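Local coordinates for amino acid ABC transporter, binding protein (Thermus thermophilus, PDB 3VV5) that binds the lysine analogue (S)-2-aminoethyl-L-cysteine as the periplasmic solute-binding protein of an ABC transporter involved in its uptake, at residues V127-G132 with N204-G209. Numbering follows the deposited sequence.
Sequences VSRKGG and NTLQVG
Gln-207 reaches across from strand 206-222 to the type II turn, Arg-129 to Gly-132. The chain, extended beyond CG, brings NE2 to Gly-132 O at 2.9 Å, the acceptor lying in the amide plane while the donor stands above the peptide carbonyl. OE1 accepts from a water 2.7 Å away, which is in turn weakly held by Gly-131 N. An amide, donor and acceptor on one end, suits a turn presenting both kinds of group; an alanine here would probably leave Gly-132 O without its side-chain donor and the water with only its weak hold on Gly-131 N. Gly-131, with phi 86°, sits where a CB would jam against the preceding carbonyl.

The side chain of Lys-130 runs at a slant to that of Gln-207, over Asn-204 and Leu-206. It bends at the last torsion (chi4 56°), bringing NZ above the carbonyl plane of Leu-206 O at 2.6 Å; Glu-203 O is a second acceptor. Two carbonyls thus grip the ammonium, while CD passes 3.4 Å from Asn-204 O.

The antiparallel pair Ser-128 and Gln-207 exchanges both backbone bonds, and Lys-130 N to Thr-205 O continues the pairing. On the face away from Gln-207, Leu-206 directs CD1 to Val-127 CG2 (4.1 Å) and packs CD2 against Ser-128 O and the CA and CG of Arg-129, whose NH1 turns off to Ile-183 O and Leu-178 O. Branched aliphatics fit here against helices 171-180 and 190-200. The contact is therefore two-sided, largely apolar toward the helices, apart from the bonds of Arg-129 NH1, and polar at its outer turn, where side-chain donors to backbone carbonyls probably steady the strand end.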
# COMPACT_ATOMS: atom_id res chain seq x y z
N VAL A 127 -16.54 0.39 -2.58
CA VAL A 127 -17.05 -0.86 -3.12
C VAL A 127 -18.17 -1.43 -2.25
O VAL A 127 -18.06 -1.49 -1.02
CB VAL A 127 -15.93 -1.88 -3.61
CG1 VAL A 127 -14.49 -1.47 -3.20
CG2 VAL A 127 -16.26 -3.32 -3.37
N SER A 128 -19.25 -1.81 -2.91
CA SER A 128 -20.42 -2.31 -2.21
C SER A 128 -20.91 -3.58 -2.87
O SER A 128 -20.35 -4.04 -3.86
CB SER A 128 -21.56 -1.26 -2.22
OG SER A 128 -21.11 0.00 -1.74
N ARG A 129 -21.97 -4.16 -2.31
CA ARG A 129 -22.66 -5.24 -3.00
C ARG A 129 -23.44 -4.58 -4.13
O ARG A 129 -23.69 -3.38 -4.08
CB ARG A 129 -23.55 -6.04 -2.03
CG ARG A 129 -22.76 -6.77 -0.92
CD ARG A 129 -23.65 -7.59 0.03
NE ARG A 129 -24.57 -6.74 0.79
CZ ARG A 129 -24.22 -5.97 1.82
NH1 ARG A 129 -22.96 -5.91 2.24
NH2 ARG A 129 -25.13 -5.24 2.45
N LYS A 130 -23.79 -5.33 -5.16
CA LYS A 130 -24.61 -4.77 -6.24
C LYS A 130 -25.91 -4.19 -5.68
O LYS A 130 -26.55 -4.80 -4.83
CB LYS A 130 -24.83 -5.81 -7.33
CG LYS A 130 -23.79 -5.69 -8.43
CD LYS A 130 -23.55 -6.98 -9.14
CE LYS A 130 -22.77 -6.72 -10.41
NZ LYS A 130 -21.48 -6.01 -10.15
N GLY A 131 -26.27 -2.97 -6.11
CA GLY A 131 -27.42 -2.26 -5.51
C GLY A 131 -27.07 -1.46 -4.27
O GLY A 131 -27.92 -0.78 -3.69
N GLY A 132 -25.80 -1.55 -3.86
CA GLY A 132 -25.34 -0.87 -2.66
C GLY A 132 -24.86 0.53 -3.01
O GLY A 132 -25.00 0.96 -4.15
N ASN A 204 -20.37 -10.50 -10.38
CA ASN A 204 -21.82 -10.50 -10.24
C ASN A 204 -22.33 -10.27 -8.83
O ASN A 204 -23.53 -10.32 -8.60
CB ASN A 204 -22.40 -11.80 -10.78
CG ASN A 204 -22.17 -11.96 -12.25
OD1 ASN A 204 -22.31 -11.00 -13.02
ND2 ASN A 204 -21.80 -13.17 -12.67
N THR A 205 -21.43 -10.00 -7.88
CA THR A 205 -21.85 -9.76 -6.50
C THR A 205 -21.41 -8.39 -5.94
O THR A 205 -22.12 -7.82 -5.12
CB THR A 205 -21.51 -10.97 -5.54
OG1 THR A 205 -20.44 -10.64 -4.66
CG2 THR A 205 -21.16 -12.23 -6.31
N LEU A 206 -20.28 -7.86 -6.41
CA LEU A 206 -19.81 -6.54 -5.98
C LEU A 206 -19.74 -5.54 -7.14
O LEU A 206 -19.69 -5.92 -8.31
CB LEU A 206 -18.43 -6.65 -5.30
CG LEU A 206 -18.28 -7.52 -4.05
CD1 LEU A 206 -16.88 -7.41 -3.46
CD2 LEU A 206 -19.33 -7.18 -3.00
N GLN A 207 -19.74 -4.26 -6.80
CA GLN A 207 -19.66 -3.20 -7.79
C GLN A 207 -18.69 -2.18 -7.24
O GLN A 207 -18.72 -1.88 -6.05
CB GLN A 207 -21.04 -2.58 -8.05
CG GLN A 207 -21.28 -1.26 -7.34
CD GLN A 207 -22.75 -0.94 -7.06
OE1 GLN A 207 -23.65 -1.24 -7.88
NE2 GLN A 207 -23.01 -0.33 -5.90
N VAL A 208 -17.83 -1.65 -8.09
CA VAL A 208 -16.91 -0.58 -7.67
C VAL A 208 -17.60 0.75 -7.95
O VAL A 208 -18.08 1.00 -9.06
CB VAL A 208 -15.54 -0.69 -8.39
CG1 VAL A 208 -14.57 0.40 -7.94
CG2 VAL A 208 -14.94 -2.09 -8.16
N GLY A 209 -17.68 1.59 -6.92
CA GLY A 209 -18.37 2.88 -7.01
C GLY A 209 -17.39 4.00 -7.29
O GLY A 209 -16.41 3.81 -8.01
O HOH W 1 -26.13 -0.24 -7.81